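Local coordinates for protein nigritoxine (Vibrio nigripulchritudo, PDB 5M41) that acts as a bacterial toxin against crustaceans and insects and has a new fold, at residues Asn596-Thr600 / Thr701-Met705; Leu662-Gln668 / Pro709-Asp715. All coordinates share one frame; numbering follows the deposited sequence.

Overall arrangement
Both contacts lie in the C-terminal part of the chain, about 40 Å from the centre of the molecule, and their own centres are about 12 Å apart. From the N terminus, strand 594-601 comes first; after three helices and strand 649-652 the chain reaches strands 662-663 and 665-666, then helix 667-676 and helix 688-704. The end of that last helix returns to 596-600 in contact 1, closing a loop of 100 residues. Segment 709-715 then returns to 662-668 in contact 2, over 40 residues. The two closures cross, since their segments alternate along the chain. Leu712 packs on Ala702 and Met705, joining the contacts over one six-stranded antiparallel sheet.

Contact 1. Residues Asn596-Thr600 / Thr701-Met705; sequences NNHLT and TAKNM
Met705, Leu599 and Asn597 account for most of the surface buried where the C-terminal end of helix 688-704 meets strand 594-601. Met705, the first residue to leave helical geometry, sends its side chain across to the strand. Its chain bends at the last torsion (chi3 -73°), which brings SD to 3.6 Å from Leu599 CB and turns the methyl CE toward the strand backbone, 3.6 Å from His598 C. The same methyl lies 3.6 Å from Asn597 OD1, so the thioether is bordered by the amide of one strand residue and the aliphatic base of another.

Asn597 supplies the polar link. With CG opposite the backbone N (chi1 -171°), its amide reaches the helix end, and ND2 donates to Met705 O at 3.0 Å. The acceptor lies almost in the amide plane, and the N-H approaches a carbonyl lone pair in the carbonyl plane. ND2 also bonds Glu656, so two acceptors hold this buried amide nitrogen. Leu599 reaches the last helical turn with one branch: CD1 is 3.7 Å from Thr701 CG2, the two side chains meeting nearly at right angles, and 4.2 Å from Ala702 CB.

The strand runs between 583-589 and 649-652 in the antiparallel sheet, while the helix end rests on the sheet, with Thr701 on Val583, Met705 on His585 and Leu712 packing beside Leu599 and Met705.

Contact 2. Residues Leu662-Gln668 / Pro709-Asp715; sequences LTTYTLQ and PDTLFLD
The Phe713 ring has Thr664 O at its edge, in the ring plane, while Thr666 CG2 comes in obliquely, 3.6 Å from Phe713 CE1. Thr663 O is likewise oblique to the ring and 3.3 Å from Phe713 CB, and the Leu662 side chain crosses Phe713 at about a right angle, with Leu662 CD1 4.1 Å from Phe713 CB. Thr666 and Phe713 lie side by side on one face of the sheet, a non-hydrogen-bonded antiparallel pair; in the other such pair, Leu662 with Asp715, the side chains diverge. The Tyr665 ring is met at its edge by Leu714 CB, 4.0 Å from Tyr665 CD2, and the side chain also touches Leu742 and Ser743 of helix 739-751.

Hydrogen bonds, mostly between backbone atoms, join the segments. Leu714 N donates to Tyr665 O, and Leu714 O receives Thr663 N and Thr663 OG1, each at 2.8 Å. The amide comes nearly along the C=O axis, whereas the hydroxyl is tilted 27° from the carbonyl plane. Sitting between its own N and carbonyl carbon (chi1 67°), Thr663 OG1 also accepts from Tyr665 N and closes an ST turn. Between Leu662 and Thr666 the register shifts by two, a beta bulge that coincides with the corner at Thr664. Strand 713-715 is an end strand of the six-stranded antiparallel sheet; 662-663 and 665-666 pair with it opposite its neighbour 649-652, which supplies Arg652 for a salt bridge with Asp715.

Thr666 is the N-cap of helix 667-676, its hydroxyl bonded to Asp669 N. Leu667 N donates to Leu712 O, and Gln668 N reaches Pro709 O at 3.0 Å from above the carbonyl plane. Leu667 CD2 packs against Leu712 CD1 at 3.8 Å, side by side; both residues also touch Ala702 of helix 688-704.

Contact 1. Residues Asn596-Thr600 / Thr701-Met705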
loop_
_atom_site.group_PDB
_atom_site.type_symbol
_atom_site.label_atom_id
_atom_site.label_comp_id
_atom_site.label_asym_id
_atom_site.label_seq_id
_atom_site.Cartn_x
_atom_site.Cartn_y
_atom_site.Cartn_z
ATOM N N ASN A 596 -3.614 47.289 -17.129
ATOM C CA ASN A 596 -4.683 46.515 -16.494
ATOM C C ASN A 596 -4.225 45.113 -16.067
ATOM O O ASN A 596 -5.023 44.179 -16.033
ATOM C CB ASN A 596 -5.918 46.450 -17.412
ATOM C CG ASN A 596 -7.175 46.015 -16.678
ATOM O OD1 ASN A 596 -7.548 46.592 -15.648
ATOM N ND2 ASN A 596 -7.847 45.002 -17.215
ATOM N N ASN A 597 -2.938 44.976 -15.743
ATOM C CA ASN A 597 -2.401 43.710 -15.270
ATOM C C ASN A 597 -3.145 43.259 -14.018
ATOM O O ASN A 597 -3.275 44.034 -13.067
ATOM C CB ASN A 597 -0.915 43.855 -14.977
ATOM C CG ASN A 597 -0.234 42.527 -14.688
ATOM O OD1 ASN A 597 -0.783 41.442 -14.939
ATOM N ND2 ASN A 597 0.994 42.608 -14.168
ATOM N N HIS A 598 -3.680 42.040 -14.030
ATOM C CA HIS A 598 -4.419 41.527 -12.855
ATOM C C HIS A 598 -4.469 40.026 -12.838
ATOM O O HIS A 598 -4.324 39.383 -13.885
ATOM C CB HIS A 598 -5.839 42.093 -12.798
ATOM C CG HIS A 598 -6.715 41.663 -13.952
ATOM N ND1 HIS A 598 -6.650 42.255 -15.179
ATOM C CD2 HIS A 598 -7.692 40.672 -14.043
ATOM C CE1 HIS A 598 -7.540 41.664 -16.008
ATOM N NE2 HIS A 598 -8.180 40.699 -15.311
ATOM N N LEU A 599 -4.664 39.462 -11.642
ATOM C CA LEU A 599 -4.809 38.012 -11.451
ATOM C C LEU A 599 -6.293 37.683 -11.381
ATOM O O LEU A 599 -7.074 38.412 -10.747
ATOM C CB LEU A 599 -4.103 37.539 -10.166
ATOM C CG LEU A 599 -4.053 36.011 -9.940
ATOM C CD1 LEU A 599 -2.728 35.603 -9.322
ATOM C CD2 LEU A 599 -5.241 35.503 -9.110
ATOM N N THR A 600 -6.678 36.596 -12.029
ATOM C CA THR A 600 -8.068 36.178 -12.048
ATOM C C THR A 600 -8.222 34.810 -11.432
ATOM O O THR A 600 -7.488 33.890 -11.773
ATOM C CB THR A 600 -8.627 36.138 -13.478
ATOM O OG1 THR A 600 -8.739 37.481 -13.943
ATOM C CG2 THR A 600 -10.026 35.496 -13.510
ATOM N N THR A 701 1.411 31.852 -10.440
ATOM C CA THR A 701 0.676 32.802 -11.268
ATOM C C THR A 701 0.903 34.223 -10.763
ATOM O O THR A 701 1.197 35.107 -11.556
ATOM C CB THR A 701 -0.815 32.423 -11.360
ATOM O OG1 THR A 701 -0.936 31.144 -12.001
ATOM C CG2 THR A 701 -1.613 33.435 -12.158
ATOM N N ALA A 702 0.818 34.427 -9.442
ATOM C CA ALA A 702 1.138 35.727 -8.819
ATOM C C ALA A 702 2.548 36.179 -9.192
ATOM O O ALA A 702 2.768 37.331 -9.584
ATOM C CB ALA A 702 0.999 35.651 -7.302
ATOM N N LYS A 703 3.498 35.257 -9.076
ATOM C CA LYS A 703 4.890 35.558 -9.358
ATOM C C LYS A 703 5.112 35.905 -10.839
ATOM O O LYS A 703 5.776 36.884 -11.167
ATOM C CB LYS A 703 5.764 34.370 -8.964
ATOM C CG LYS A 703 7.233 34.609 -9.239
ATOM C CD LYS A 703 8.111 33.465 -8.765
ATOM C CE LYS A 703 9.566 33.787 -9.061
ATOM N NZ LYS A 703 10.479 33.085 -8.119
ATOM N N ASN A 704 4.558 35.084 -11.720
ATOM C CA ASN A 704 4.742 35.261 -13.153
ATOM C C ASN A 704 4.206 36.601 -13.699
ATOM O O ASN A 704 4.726 37.102 -14.684
ATOM C CB ASN A 704 4.133 34.092 -13.926
ATOM C CG ASN A 704 4.636 34.027 -15.354
ATOM O OD1 ASN A 704 5.848 33.954 -15.589
ATOM N ND2 ASN A 704 3.718 34.082 -16.316
ATOM N N MET A 705 3.184 37.174 -13.065
ATOM C CA MET A 705 2.663 38.498 -13.444
ATOM C C MET A 705 3.468 39.636 -12.792
ATOM O O MET A 705 3.086 40.816 -12.877
ATOM C CB MET A 705 1.179 38.622 -13.059
ATOM C CG MET A 705 0.920 38.630 -11.553
ATOM S SD MET A 705 -0.831 38.808 -11.125
ATOM C CE MET A 705 -1.151 40.528 -11.525
#

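Contact 2. Residues Leu662-Gln668 / Pro709-Asp715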
loop_
_atom_site.group_PDB
_atom_site.type_symbol
_atom_site.label_atom_id
_atom_site.label_comp_id
_atom_site.label_asym_id
_atom_site.label_seq_id
_atom_site.Cartn_x
_atom_site.Cartn_y
_atom_site.Cartn_z
ATOM N N LEU A 662 -9.609 49.087 -4.722
ATOM C CA LEU A 662 -9.110 47.841 -4.134
ATOM C C LEU A 662 -9.567 47.687 -2.694
ATOM O O LEU A 662 -9.791 48.683 -1.996
ATOM C CB LEU A 662 -7.578 47.777 -4.215
ATOM C CG LEU A 662 -6.957 47.865 -5.616
ATOM C CD1 LEU A 662 -5.470 47.568 -5.564
ATOM C CD2 LEU A 662 -7.655 46.930 -6.597
ATOM N N THR A 663 -9.735 46.442 -2.253
ATOM C CA THR A 663 -9.942 46.185 -0.842
ATOM C C THR A 663 -8.572 45.962 -0.217
ATOM O O THR A 663 -7.556 46.017 -0.904
ATOM C CB THR A 663 -10.777 44.923 -0.603
ATOM O OG1 THR A 663 -10.017 43.789 -1.030
ATOM C CG2 THR A 663 -12.130 44.987 -1.338
ATOM N N THR A 664 -8.541 45.716 1.086
ATOM C CA THR A 664 -7.297 45.397 1.794
ATOM C C THR A 664 -7.137 43.870 1.932
ATOM O O THR A 664 -6.185 43.390 2.536
ATOM C CB THR A 664 -7.325 46.028 3.193
ATOM O OG1 THR A 664 -8.488 45.539 3.879
ATOM C CG2 THR A 664 -7.411 47.585 3.092
ATOM N N TYR A 665 -8.074 43.114 1.367
ATOM C CA TYR A 665 -8.000 41.647 1.339
ATOM C C TYR A 665 -7.023 41.199 0.267
ATOM O O TYR A 665 -7.093 41.657 -0.876
ATOM C CB TYR A 665 -9.377 41.047 1.046
ATOM C CG TYR A 665 -9.437 39.542 1.120
ATOM C CD1 TYR A 665 -9.562 38.901 2.359
ATOM C CD2 TYR A 665 -9.435 38.750 -0.043
ATOM C CE1 TYR A 665 -9.639 37.523 2.452
ATOM C CE2 TYR A 665 -9.519 37.354 0.040
ATOM C CZ TYR A 665 -9.616 36.757 1.302
ATOM O OH TYR A 665 -9.710 35.396 1.456
ATOM N N THR A 666 -6.106 40.312 0.633
ATOM C CA THR A 666 -5.025 39.946 -0.283
ATOM C C THR A 666 -5.187 38.515 -0.768
ATOM O O THR A 666 -5.860 37.708 -0.117
ATOM C CB THR A 666 -3.653 40.051 0.403
ATOM O OG1 THR A 666 -3.567 39.030 1.405
ATOM C CG2 THR A 666 -3.458 41.448 1.050
ATOM N N LEU A 667 -4.553 38.202 -1.902
ATOM C CA LEU A 667 -4.453 36.827 -2.386
ATOM C C LEU A 667 -3.825 35.932 -1.318
ATOM O O LEU A 667 -4.212 34.776 -1.180
ATOM C CB LEU A 667 -3.626 36.749 -3.681
ATOM C CG LEU A 667 -3.492 35.350 -4.303
ATOM C CD1 LEU A 667 -4.831 34.796 -4.788
ATOM C CD2 LEU A 667 -2.507 35.365 -5.459
ATOM N N GLN A 668 -2.849 36.460 -0.586
ATOM C CA GLN A 668 -2.269 35.720 0.541
ATOM C C GLN A 668 -3.315 35.302 1.597
ATOM O O GLN A 668 -3.305 34.154 2.053
ATOM C CB GLN A 668 -1.153 36.523 1.206
ATOM C CG GLN A 668 -0.219 35.632 2.006
ATOM C CD GLN A 668 0.787 36.408 2.824
ATOM O OE1 GLN A 668 1.988 36.147 2.736
ATOM N NE2 GLN A 668 0.310 37.364 3.633
ATOM N N PRO A 709 1.577 37.167 -3.642
ATOM C CA PRO A 709 0.279 37.044 -2.984
ATOM C C PRO A 709 -0.041 38.182 -1.995
ATOM O O PRO A 709 -1.195 38.625 -1.923
ATOM C CB PRO A 709 0.366 35.670 -2.303
ATOM C CG PRO A 709 1.320 34.897 -3.179
ATOM C CD PRO A 709 2.362 35.918 -3.558
ATOM N N ASP A 710 0.951 38.668 -1.252
ATOM C CA ASP A 710 0.676 39.760 -0.297
ATOM C C ASP A 710 0.619 41.172 -0.921
ATOM O O ASP A 710 0.278 42.122 -0.230
ATOM C CB ASP A 710 1.662 39.742 0.884
ATOM C CG ASP A 710 3.116 39.853 0.438
ATOM O OD1 ASP A 710 3.381 40.092 -0.759
ATOM O OD2 ASP A 710 4.008 39.693 1.291
ATOM N N THR A 711 0.954 41.307 -2.206
ATOM C CA THR A 711 0.859 42.614 -2.892
ATOM C C THR A 711 -0.340 42.661 -3.866
ATOM O O THR A 711 -0.583 43.670 -4.530
ATOM C CB THR A 711 2.177 43.019 -3.610
ATOM O OG1 THR A 711 2.538 42.047 -4.599
ATOM C CG2 THR A 711 3.355 43.176 -2.606
ATOM N N LEU A 712 -1.076 41.556 -3.935
ATOM C CA LEU A 712 -2.266 41.450 -4.761
ATOM C C LEU A 712 -3.540 41.623 -3.949
ATOM O O LEU A 712 -3.878 40.764 -3.124
ATOM C CB LEU A 712 -2.279 40.111 -5.507
ATOM C CG LEU A 712 -1.273 39.999 -6.673
ATOM C CD1 LEU A 712 -1.096 38.549 -7.093
ATOM C CD2 LEU A 712 -1.730 40.843 -7.854
ATOM N N PHE A 713 -4.258 42.714 -4.198
ATOM C CA PHE A 713 -5.504 42.980 -3.461
ATOM C C PHE A 713 -6.782 42.656 -4.265
ATOM O O PHE A 713 -6.841 42.885 -5.460
ATOM C CB PHE A 713 -5.552 44.431 -2.959
ATOM C CG PHE A 713 -4.389 44.816 -2.086
ATOM C CD1 PHE A 713 -4.415 44.577 -0.710
ATOM C CD2 PHE A 713 -3.269 45.446 -2.635
ATOM C CE1 PHE A 713 -3.342 44.934 0.099
ATOM C CE2 PHE A 713 -2.194 45.815 -1.830
ATOM C CZ PHE A 713 -2.226 45.550 -0.462
ATOM N N LEU A 714 -7.807 42.138 -3.588
ATOM C CA LEU A 714 -9.085 41.855 -4.234
ATOM C C LEU A 714 -9.756 43.179 -4.637
ATOM O O LEU A 714 -9.789 44.101 -3.826
ATOM C CB LEU A 714 -9.980 41.067 -3.265
ATOM C CG LEU A 714 -11.400 40.671 -3.705
ATOM C CD1 LEU A 714 -11.358 39.442 -4.599
ATOM C CD2 LEU A 714 -12.255 40.357 -2.485
ATOM N N ASP A 715 -10.258 43.266 -5.879
ATOM C CA ASP A 715 -11.055 44.417 -6.346
ATOM C C ASP A 715 -12.270 44.592 -5.471
ATOM O O ASP A 715 -12.912 43.604 -5.088
ATOM C CB ASP A 715 -11.604 44.222 -7.773
ATOM C CG ASP A 715 -10.546 44.262 -8.823
ATOM O OD1 ASP A 715 -9.353 44.411 -8.461
ATOM O OD2 ASP A 715 -10.909 44.128 -10.018
#